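Local coordinates for 6-O-methylguanine DNA methyltransferase (Enterococcus faecalis, PDB 2B6C), which is of unknown function but is predicted to be a DNA alkylation repair enzyme of the AlkD-like family, an all-helical relative of bacterial alkylpurine DNA glycosylases, at residues B[64-73]-B[97-106]; B[9-19]-B[28-37]. All coordinates share one frame; numbering follows the deposited sequence. Where two conformers were deposited one is given.

Contact 1. Residues B[64-73]-B[97-106]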
loop_
_atom_site.group_PDB
_atom_site.type_symbol
_atom_site.label_atom_id
_atom_site.label_comp_id
_atom_site.label_asym_id
_atom_site.label_seq_id
_atom_site.Cartn_x
_atom_site.Cartn_y
_atom_site.Cartn_z
ATOM N N TYR B 64 9.920 -18.829 -8.395
ATOM C CA TYR B 64 10.941 -19.288 -7.456
ATOM C C TYR B 64 11.658 -20.501 -8.018
ATOM O O TYR B 64 12.848 -20.679 -7.818
ATOM C CB TYR B 64 10.335 -19.609 -6.082
ATOM C CG TYR B 64 11.343 -19.441 -4.958
ATOM C CD1 TYR B 64 11.596 -18.179 -4.423
ATOM C CD2 TYR B 64 12.081 -20.528 -4.476
ATOM C CE1 TYR B 64 12.524 -18.013 -3.418
ATOM C CE2 TYR B 64 13.046 -20.373 -3.442
ATOM C CZ TYR B 64 13.243 -19.116 -2.918
ATOM O OH TYR B 64 14.179 -18.904 -1.913
ATOM N N GLN B 65 10.943 -21.316 -8.788
ATOM C CA GLN B 65 11.546 -22.533 -9.301
ATOM C C GLN B 65 12.259 -22.348 -10.665
ATOM O O GLN B 65 12.898 -23.272 -11.148
ATOM C CB GLN B 65 10.523 -23.683 -9.297
ATOM C CG GLN B 65 9.803 -23.935 -7.915
ATOM C CD GLN B 65 10.756 -24.129 -6.684
ATOM O OE1 GLN B 65 11.913 -24.573 -6.817
ATOM N NE2 GLN B 65 10.242 -23.813 -5.475
ATOM N N LYS B 66 12.194 -21.151 -11.257
ATOM C CA LYS B 66 12.970 -20.859 -12.459
ATOM C C LYS B 66 14.471 -20.864 -12.119
ATOM O O LYS B 66 14.847 -20.654 -10.972
ATOM C CB LYS B 66 12.524 -19.522 -13.091
ATOM C CG LYS B 66 11.160 -19.607 -13.792
ATOM C CD LYS B 66 10.609 -18.291 -14.388
ATOM C CE LYS B 66 11.316 -17.882 -15.702
ATOM N NZ LYS B 66 11.214 -18.859 -16.888
ATOM N N THR B 67 15.314 -21.055 -13.137
ATOM C CA THR B 67 16.725 -21.300 -12.952
ATOM C C THR B 67 17.510 -20.123 -12.442
ATOM O O THR B 67 18.262 -20.244 -11.477
ATOM C CB THR B 67 17.353 -21.800 -14.279
ATOM O OG1 THR B 67 16.831 -23.095 -14.540
ATOM C CG2 THR B 67 18.897 -21.895 -14.164
ATOM N N GLU B 68 17.354 -18.993 -13.120
ATOM C CA GLU B 68 18.154 -17.830 -12.823
ATOM C C GLU B 68 17.727 -17.188 -11.516
ATOM O O GLU B 68 16.518 -17.114 -11.194
ATOM C CB GLU B 68 18.083 -16.856 -13.988
ATOM C CG GLU B 68 18.526 -17.477 -15.280
ATOM C CD GLU B 68 17.452 -18.317 -16.054
ATOM O OE1 GLU B 68 16.328 -18.664 -15.588
ATOM O OE2 GLU B 68 17.799 -18.675 -17.176
ATOM N N ARG B 69 18.726 -16.723 -10.784
ATOM C CA ARG B 69 18.566 -16.163 -9.444
ATOM C C ARG B 69 17.582 -14.961 -9.422
ATOM O O ARG B 69 16.810 -14.818 -8.510
ATOM C CB ARG B 69 19.953 -15.754 -8.939
ATOM C CG ARG B 69 20.048 -15.420 -7.460
ATOM C CD ARG B 69 19.232 -16.366 -6.603
ATOM N NE ARG B 69 19.602 -16.292 -5.181
ATOM C CZ ARG B 69 19.090 -17.071 -4.230
ATOM N NH1 ARG B 69 18.174 -17.978 -4.552
ATOM N NH2 ARG B 69 19.499 -16.938 -2.959
ATOM N N GLU B 70 17.617 -14.117 -10.445
ATOM C CA GLU B 70 16.738 -12.924 -10.470
ATOM C C GLU B 70 15.223 -13.285 -10.421
ATOM O O GLU B 70 14.409 -12.495 -9.960
ATOM C CB GLU B 70 17.088 -12.039 -11.666
ATOM C CG GLU B 70 18.534 -11.527 -11.641
ATOM C CD GLU B 70 19.471 -12.349 -12.509
ATOM O OE1 GLU B 70 19.306 -13.583 -12.623
ATOM O OE2 GLU B 70 20.396 -11.761 -13.092
ATOM N N TYR B 71 14.867 -14.485 -10.867
ATOM C CA TYR B 71 13.497 -14.973 -10.744
ATOM C C TYR B 71 13.084 -15.274 -9.314
ATOM O O TYR B 71 11.901 -15.139 -8.989
ATOM C CB TYR B 71 13.274 -16.182 -11.628
ATOM C CG TYR B 71 13.379 -15.823 -13.105
ATOM C CD1 TYR B 71 12.454 -14.934 -13.709
ATOM C CD2 TYR B 71 14.384 -16.364 -13.896
ATOM C CE1 TYR B 71 12.537 -14.620 -15.061
ATOM C CE2 TYR B 71 14.493 -16.031 -15.246
ATOM C CZ TYR B 71 13.567 -15.164 -15.820
ATOM O OH TYR B 71 13.698 -14.861 -17.160
ATOM N N GLN B 72 14.038 -15.663 -8.455
ATOM C CA GLN B 72 13.717 -15.784 -7.002
ATOM C C GLN B 72 13.468 -14.406 -6.430
ATOM O O GLN B 72 12.586 -14.241 -5.579
ATOM C CB GLN B 72 14.796 -16.502 -6.173
ATOM C CG GLN B 72 14.865 -17.998 -6.349
ATOM C CD GLN B 72 15.697 -18.411 -7.530
ATOM O OE1 GLN B 72 15.159 -18.744 -8.598
ATOM N NE2 GLN B 72 17.007 -18.426 -7.355
ATOM N N TYR B 73 14.205 -13.407 -6.931
ATOM C CA TYR B 73 14.034 -12.025 -6.461
ATOM C C TYR B 73 12.678 -11.504 -6.902
ATOM O O TYR B 73 12.024 -10.785 -6.141
ATOM C CB TYR B 73 15.110 -11.074 -6.997
ATOM C CG TYR B 73 16.553 -11.420 -6.665
ATOM C CD1 TYR B 73 16.883 -12.181 -5.529
ATOM C CD2 TYR B 73 17.611 -10.919 -7.472
ATOM C CE1 TYR B 73 18.197 -12.478 -5.229
ATOM C CE2 TYR B 73 18.941 -11.216 -7.185
ATOM C CZ TYR B 73 19.233 -11.982 -6.047
ATOM O OH TYR B 73 20.547 -12.250 -5.736
ATOM N N TYR B 97 9.838 -21.567 2.003
ATOM C CA TYR B 97 10.768 -21.029 1.005
ATOM C C TYR B 97 12.112 -20.578 1.579
ATOM O O TYR B 97 13.101 -20.532 0.852
ATOM C CB TYR B 97 10.176 -19.829 0.271
ATOM C CG TYR B 97 9.104 -20.134 -0.740
ATOM C CD1 TYR B 97 9.419 -20.695 -1.970
ATOM C CD2 TYR B 97 7.765 -19.817 -0.474
ATOM C CE1 TYR B 97 8.418 -20.962 -2.921
ATOM C CE2 TYR B 97 6.751 -20.081 -1.407
ATOM C CZ TYR B 97 7.085 -20.654 -2.630
ATOM O OH TYR B 97 6.082 -20.909 -3.571
ATOM N N VAL B 98 12.165 -20.246 2.861
ATOM C CA VAL B 98 13.367 -19.642 3.433
ATOM C C VAL B 98 14.656 -20.510 3.254
ATOM O O VAL B 98 15.652 -20.014 2.751
ATOM C CB VAL B 98 13.124 -19.163 4.899
ATOM C CG1 VAL B 98 14.451 -18.738 5.554
ATOM C CG2 VAL B 98 12.099 -18.015 4.922
ATOM N N PRO B 99 14.596 -21.821 3.594
ATOM C CA PRO B 99 15.710 -22.723 3.334
ATOM C C PRO B 99 15.915 -23.138 1.847
ATOM O O PRO B 99 16.996 -23.671 1.519
ATOM C CB PRO B 99 15.366 -23.992 4.157
ATOM C CG PRO B 99 14.056 -23.807 4.737
ATOM C CD PRO B 99 13.468 -22.502 4.268
ATOM N N GLN B 100 14.923 -22.912 0.975
ATOM C CA GLN B 100 15.077 -23.233 -0.453
ATOM C C GLN B 100 15.895 -22.198 -1.232
ATOM O O GLN B 100 15.616 -20.981 -1.151
ATOM C CB GLN B 100 13.740 -23.415 -1.168
ATOM C CG GLN B 100 12.759 -24.403 -0.580
ATOM C CD GLN B 100 11.462 -24.400 -1.415
ATOM O OE1 GLN B 100 11.504 -24.461 -2.649
ATOM N NE2 GLN B 100 10.325 -24.310 -0.753
ATOM N N LYS B 101 16.892 -22.690 -1.992
ATOM C CA LYS B 101 17.803 -21.858 -2.773
ATOM C C LYS B 101 18.368 -20.720 -1.868
ATOM O O LYS B 101 18.398 -19.557 -2.259
ATOM C CB LYS B 101 17.103 -21.277 -4.019
ATOM C CG LYS B 101 16.261 -22.291 -4.790
ATOM C CD LYS B 101 15.806 -21.709 -6.112
ATOM C CE LYS B 101 15.371 -22.749 -7.127
ATOM N NZ LYS B 101 15.319 -22.099 -8.465
ATOM N N ALA B 102 18.788 -21.091 -0.673
ATOM C CA ALA B 102 19.098 -20.145 0.379
ATOM C C ALA B 102 20.519 -19.634 0.335
ATOM O O ALA B 102 21.489 -20.426 0.248
ATOM C CB ALA B 102 18.829 -20.770 1.752
ATOM N N TRP B 103 20.629 -18.309 0.436
ATOM C CA TRP B 103 21.910 -17.642 0.639
ATOM C C TRP B 103 21.508 -16.295 1.244
ATOM O O TRP B 103 20.317 -16.027 1.346
ATOM C CB TRP B 103 22.650 -17.473 -0.698
ATOM C CG TRP B 103 24.094 -17.044 -0.589
ATOM C CD1 TRP B 103 24.660 -15.920 -1.121
ATOM C CD2 TRP B 103 25.157 -17.761 0.074
ATOM N NE1 TRP B 103 26.016 -15.891 -0.832
ATOM C CE2 TRP B 103 26.344 -17.019 -0.122
ATOM C CE3 TRP B 103 25.220 -18.977 0.780
ATOM C CZ2 TRP B 103 27.577 -17.432 0.386
ATOM C CZ3 TRP B 103 26.469 -19.393 1.282
ATOM C CH2 TRP B 103 27.615 -18.610 1.089
ATOM N N TRP B 104 22.448 -15.428 1.618
ATOM C CA TRP B 104 22.023 -14.232 2.376
ATOM C C TRP B 104 21.100 -13.321 1.539
ATOM O O TRP B 104 20.266 -12.602 2.073
ATOM C CB TRP B 104 23.243 -13.461 2.916
ATOM C CG TRP B 104 24.137 -12.903 1.813
ATOM C CD1 TRP B 104 25.302 -13.465 1.327
ATOM C CD2 TRP B 104 23.930 -11.702 1.065
ATOM N NE1 TRP B 104 25.824 -12.678 0.325
ATOM C CE2 TRP B 104 25.009 -11.594 0.140
ATOM C CE3 TRP B 104 22.957 -10.676 1.101
ATOM C CZ2 TRP B 104 25.133 -10.521 -0.743
ATOM C CZ3 TRP B 104 23.064 -9.620 0.192
ATOM C CH2 TRP B 104 24.154 -9.550 -0.710
ATOM N N ASP B 105 21.248 -13.363 0.215
ATOM C CA ASP B 105 20.489 -12.495 -0.662
ATOM C C ASP B 105 18.978 -12.827 -0.652
ATOM O O ASP B 105 18.146 -11.915 -0.498
ATOM C CB ASP B 105 21.095 -12.460 -2.082
ATOM C CG ASP B 105 21.137 -13.829 -2.766
ATOM O OD1 ASP B 105 21.241 -14.860 -2.079
ATOM O OD2 ASP B 105 21.071 -13.884 -4.026
ATOM N N SER B 106 18.626 -14.103 -0.803
ATOM C CA SER B 106 17.206 -14.509 -0.725
ATOM C C SER B 106 16.633 -14.523 0.694
ATOM O O SER B 106 15.496 -14.156 0.896
ATOM C CB SER B 106 16.955 -15.880 -1.377
ATOM O OG SER B 106 17.565 -16.924 -0.623
HETATM O O HOH W 1 13.596 -24.871 -4.313
HETATM O O HOH W 2 17.766 -20.618 -8.877
#
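The backbones of Y64 and Y97 lie 8.6 Å apart between CA atoms and those of Y73 and S106 7.0 Å, so side chains do the bridging. In this all-helical, AlkD-like fold the contact joins the turn between helices 53-65 and 69-81 to the loop leading into helix 104-120 and its first turn. Y64 turns its ring into the gap by setting CG anti to the backbone N (chi1 -153°). The edge of Y97 meets one face of that ring in a T-shaped pair, centroids 4.9 Å apart, while Q72 CG sits over the centre of the other face. At its rim, Y64 OH donates to Q100 O at 2.6 Å and also bonds to W110 on helix 104-120. Y64 O in turn accepts from K101 NZ, at the tip of an extended chain that runs back past the ring; a water that NZ also binds donates to T67 O.

On the outer side, the amides of Q65 and Q100 lie nearly coplanar, joined by a straight bond from Q65 NE2 to Q100 OE1 and by a water that donates to both OE1 atoms; Q100 NE2 hydrogen-bonds back to A96 O.

R69 makes a second polar cluster. Its chain bends at chi2 (40°) and brings the guanidinium to two partners, the carbonyl of K101 and the carboxylate of D105. NH1 and NH2 converge end-on on K101 O, which holds the loop carbonyl from one side chain. Side-on, NE and NH2 grip the carboxylate of D105, a salt bridge that fixes the rotation of the planar group; F27 adds a cation-pi contact. R69 NE reaches D105 OD2 at 3.0 Å, and R69 NH2 meets D105 OD1 at 2.9 Å from above the carboxylate plane, with an N-H...O angle of 170°.

Contact 2. Residues B[9-19]-B[28-37]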
loop_
_atom_site.group_PDB
_atom_site.type_symbol
_atom_site.label_atom_id
_atom_site.label_comp_id
_atom_site.label_asym_id
_atom_site.label_seq_id
_atom_site.Cartn_x
_atom_site.Cartn_y
_atom_site.Cartn_z
ATOM N N PHE B 9 13.816 -12.523 -18.661
ATOM C CA PHE B 9 14.963 -11.656 -18.725
ATOM C C PHE B 9 15.870 -12.054 -19.892
ATOM O O PHE B 9 15.989 -13.229 -20.246
ATOM C CB PHE B 9 15.735 -11.655 -17.418
ATOM C CG PHE B 9 14.949 -11.131 -16.243
ATOM C CD1 PHE B 9 14.764 -11.925 -15.117
ATOM C CD2 PHE B 9 14.393 -9.853 -16.265
ATOM C CE1 PHE B 9 14.037 -11.446 -14.022
ATOM C CE2 PHE B 9 13.666 -9.365 -15.173
ATOM C CZ PHE B 9 13.491 -10.163 -14.062
ATOM N N GLN B 10 16.479 -11.039 -20.494
ATOM C CA GLN B 10 17.487 -11.229 -21.518
ATOM C C GLN B 10 18.834 -11.486 -20.846
ATOM O O GLN B 10 19.227 -10.767 -19.927
ATOM C CB GLN B 10 17.551 -9.986 -22.410
ATOM C CG GLN B 10 17.876 -10.309 -23.849
ATOM C CD GLN B 10 16.888 -11.311 -24.465
ATOM O OE1 GLN B 10 17.297 -12.240 -25.170
ATOM N NE2 GLN B 10 15.589 -11.130 -24.190
ATOM N N LYS B 11 19.534 -12.513 -21.307
ATOM C CA LYS B 11 20.806 -12.904 -20.719
ATOM C C LYS B 11 21.927 -11.903 -21.038
ATOM O O LYS B 11 22.198 -11.577 -22.199
ATOM C CB LYS B 11 21.149 -14.356 -21.119
ATOM C CG LYS B 11 22.583 -14.814 -20.831
ATOM C CD LYS B 11 22.611 -16.166 -20.100
ATOM C CE LYS B 11 22.678 -15.962 -18.569
ATOM N NZ LYS B 11 22.579 -17.231 -17.765
ATOM N N ASN B 12 22.530 -11.372 -19.983
ATOM C CA ASN B 12 23.691 -10.502 -20.112
ATOM C C ASN B 12 24.905 -11.204 -19.497
ATOM O O ASN B 12 25.144 -11.099 -18.294
ATOM C CB ASN B 12 23.442 -9.118 -19.494
ATOM C CG ASN B 12 24.665 -8.192 -19.598
ATOM O OD1 ASN B 12 25.817 -8.642 -19.796
ATOM N ND2 ASN B 12 24.419 -6.886 -19.476
ATOM N N PRO B 13 25.674 -11.924 -20.338
ATOM C CA PRO B 13 26.707 -12.867 -19.899
ATOM C C PRO B 13 27.810 -12.252 -19.055
ATOM O O PRO B 13 28.303 -12.905 -18.123
ATOM C CB PRO B 13 27.295 -13.407 -21.217
ATOM C CG PRO B 13 26.317 -13.065 -22.248
ATOM C CD PRO B 13 25.581 -11.854 -21.806
ATOM N N GLU B 14 28.199 -11.016 -19.367
ATOM C CA GLU B 14 29.291 -10.379 -18.637
ATOM C C GLU B 14 28.849 -9.929 -17.239
ATOM O O GLU B 14 29.566 -10.114 -16.253
ATOM C CB GLU B 14 29.889 -9.221 -19.445
ATOM C CG GLU B 14 30.684 -9.689 -20.697
ATOM C CD GLU B 14 32.000 -8.895 -20.931
ATOM O OE1 GLU B 14 32.493 -8.248 -19.967
ATOM O OE2 GLU B 14 32.547 -8.927 -22.070
ATOM N N THR B 15 27.661 -9.332 -17.166
ATOM C CA THR B 15 27.110 -8.902 -15.886
ATOM C C THR B 15 26.729 -10.125 -15.040
ATOM O O THR B 15 26.901 -10.123 -13.824
ATOM C CB THR B 15 25.907 -7.942 -16.102
ATOM O OG1 THR B 15 26.332 -6.831 -16.919
ATOM C CG2 THR B 15 25.386 -7.427 -14.771
ATOM N N ALA B 16 26.228 -11.171 -15.690
ATOM C CA ALA B 16 25.855 -12.405 -15.000
ATOM C C ALA B 16 27.069 -13.041 -14.318
ATOM O O ALA B 16 26.972 -13.465 -13.190
ATOM C CB ALA B 16 25.183 -13.411 -15.967
ATOM N N ALA B 17 28.200 -13.103 -15.014
ATOM C CA ALA B 17 29.445 -13.631 -14.459
ATOM C C ALA B 17 29.837 -12.916 -13.182
ATOM O O ALA B 17 30.282 -13.555 -12.240
ATOM C CB ALA B 17 30.570 -13.527 -15.479
ATOM N N LYS B 18 29.709 -11.586 -13.177
ATOM C CA LYS B 18 30.038 -10.767 -11.996
ATOM C C LYS B 18 29.089 -10.968 -10.843
ATOM O O LYS B 18 29.537 -11.068 -9.715
ATOM C CB LYS B 18 30.088 -9.273 -12.326
ATOM C CG LYS B 18 31.228 -8.903 -13.273
ATOM C CD LYS B 18 31.052 -7.502 -13.823
ATOM C CE LYS B 18 32.353 -7.083 -14.534
ATOM N NZ LYS B 18 32.105 -5.935 -15.459
HETATM N N MSE B 19 27.784 -11.015 -11.128
HETATM C CA MSE B 19 26.779 -11.272 -10.098
HETATM C C MSE B 19 26.921 -12.667 -9.513
HETATM O O MSE B 19 26.805 -12.861 -8.292
HETATM C CB MSE B 19 25.379 -11.062 -10.665
HETATM C CG MSE B 19 25.090 -9.615 -10.979
HETATM SE SE MSE B 19 23.411 -9.358 -11.946
HETATM C CE MSE B 19 22.162 -9.534 -10.324
ATOM N N VAL B 28 22.916 -19.647 -10.864
ATOM C CA VAL B 28 22.947 -19.166 -12.241
ATOM C C VAL B 28 22.263 -17.772 -12.257
ATOM O O VAL B 28 21.175 -17.598 -11.677
ATOM C CB VAL B 28 22.296 -20.208 -13.227
ATOM C CG1 VAL B 28 22.348 -19.744 -14.714
ATOM C CG2 VAL B 28 22.993 -21.551 -13.097
ATOM N N PHE B 29 22.901 -16.786 -12.896
ATOM C CA PHE B 29 22.303 -15.464 -13.063
ATOM C C PHE B 29 21.950 -15.175 -14.512
ATOM O O PHE B 29 22.614 -15.688 -15.441
ATOM C CB PHE B 29 23.247 -14.359 -12.545
ATOM C CG PHE B 29 23.160 -14.149 -11.053
ATOM C CD1 PHE B 29 23.863 -14.978 -10.183
ATOM C CD2 PHE B 29 22.343 -13.146 -10.524
ATOM C CE1 PHE B 29 23.756 -14.796 -8.753
ATOM C CE2 PHE B 29 22.234 -12.948 -9.132
ATOM C CZ PHE B 29 22.962 -13.764 -8.256
ATOM N N ALA B 30 20.939 -14.333 -14.711
ATOM C CA ALA B 30 20.644 -13.850 -16.054
ATOM C C ALA B 30 21.567 -12.657 -16.343
ATOM O O ALA B 30 21.927 -12.422 -17.473
ATOM C CB ALA B 30 19.172 -13.456 -16.194
ATOM N N GLY B 31 21.938 -11.917 -15.301
ATOM C CA GLY B 31 22.745 -10.723 -15.450
ATOM C C GLY B 31 21.924 -9.449 -15.471
ATOM O O GLY B 31 22.199 -8.549 -16.261
ATOM N N ILE B 32 20.934 -9.381 -14.576
ATOM C CA ILE B 32 20.046 -8.229 -14.451
ATOM C C ILE B 32 20.178 -7.591 -13.077
ATOM O O ILE B 32 19.565 -8.074 -12.117
ATOM C CB ILE B 32 18.550 -8.635 -14.608
ATOM C CG1 ILE B 32 18.342 -9.582 -15.797
ATOM C CG2 ILE B 32 17.667 -7.366 -14.739
ATOM C CD1 ILE B 32 18.605 -8.952 -17.164
ATOM N N PRO B 33 20.928 -6.484 -12.976
ATOM C CA PRO B 33 21.044 -5.832 -11.666
ATOM C C PRO B 33 19.677 -5.350 -11.136
ATOM O O PRO B 33 18.740 -5.164 -11.917
ATOM C CB PRO B 33 22.011 -4.666 -11.937
ATOM C CG PRO B 33 22.799 -5.133 -13.234
ATOM C CD PRO B 33 21.700 -5.786 -14.018
ATOM N N ALA B 34 19.590 -5.187 -9.818
ATOM C CA ALA B 34 18.349 -4.863 -9.105
ATOM C C ALA B 34 17.579 -3.670 -9.685
ATOM O O ALA B 34 16.398 -3.834 -9.993
ATOM C CB ALA B 34 18.595 -4.674 -7.627
ATOM N N PRO B 35 18.240 -2.490 -9.879
ATOM C CA PRO B 35 17.449 -1.370 -10.415
ATOM C C PRO B 35 16.844 -1.690 -11.768
ATOM O O PRO B 35 15.692 -1.364 -12.003
ATOM C CB PRO B 35 18.457 -0.207 -10.491
ATOM C CG PRO B 35 19.554 -0.590 -9.518
ATOM C CD PRO B 35 19.634 -2.092 -9.609
ATOM N N GLU B 36 17.585 -2.372 -12.634
ATOM C CA GLU B 36 17.044 -2.777 -13.916
ATOM C C GLU B 36 15.934 -3.815 -13.750
ATOM O O GLU B 36 14.901 -3.724 -14.409
ATOM C CB GLU B 36 18.166 -3.261 -14.821
ATOM C CG GLU B 36 19.039 -2.111 -15.308
ATOM C CD GLU B 36 20.485 -2.255 -14.906
ATOM O OE1 GLU B 36 21.329 -2.516 -15.799
ATOM O OE2 GLU B 36 20.766 -2.107 -13.690
ATOM N N ARG B 37 16.123 -4.771 -12.829
ATOM C CA ARG B 37 15.132 -5.833 -12.584
ATOM C C ARG B 37 13.807 -5.245 -12.105
ATOM O O ARG B 37 12.745 -5.698 -12.516
ATOM C CB ARG B 37 15.661 -6.863 -11.572
ATOM C CG ARG B 37 14.802 -8.134 -11.454
ATOM C CD ARG B 37 15.056 -8.877 -10.115
ATOM N NE ARG B 37 14.396 -8.212 -8.971
ATOM C CZ ARG B 37 15.023 -7.675 -7.921
ATOM N NH1 ARG B 37 14.316 -7.126 -6.949
ATOM N NH2 ARG B 37 16.349 -7.705 -7.813
#
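M19, a selenomethionine, reaches from helix 13-22 across the incoming loop 28-33. Its CB lies over one face of the F29 ring, 3.9 Å from the centroid, a CH-pi contact. SE passes along the G31-I32 backbone, 3.6 Å from I32 N, and sits obliquely to the ring as a Met-aromatic contact. A bend at chi3 (79°) then brings CE back to F29, 3.6 Å from CE2, with I32 O also close by.

One turn earlier, A16 CB packs on F29 CB, and the helix passes so near G31 that A16 N is 3.5 Å from G31 CA, leaving no room for a side chain there. N12 N donates to A30 O at 2.8 Å, while K11 NZ curls round to F29 O and also binds a glycerol. Farther back along the chain, F9 lays CB against I32 CG1 at 3.7 Å and brings CZ to R37 CG; the R37 guanidinium itself pairs with D77 on helix 69-81.

N12 OD1 caps the helix by accepting from T15 N, making N12 its N-cap. The N-terminal helix and its lead-in pack on the loop before helix 34-48, consistent with the opening of an AlkD-like helical-repeat fold.

In the fold
Both segments of contact 2 precede those of contact 1 in the chain, and the centres of the two contacts lie about 15 Å apart. Helices 13-22 and 34-48 belong to contact 2; helices 53-65, 69-81 and 104-120 belong to contact 1. The start of helix 69-81 joins them directly: E70 takes the backbone N-H groups of A30, G31 and I32 on its carboxylate, R69 pairs through its backbone with V28, and the rings of Y71 and F9 stack. Helix 69-81 is held by loop 28-33, the lead-in to helix 13-22, and the loop and first turn of helix 104-120, linking the N-terminal region to that helix, consistent with a continuous helical-repeat array.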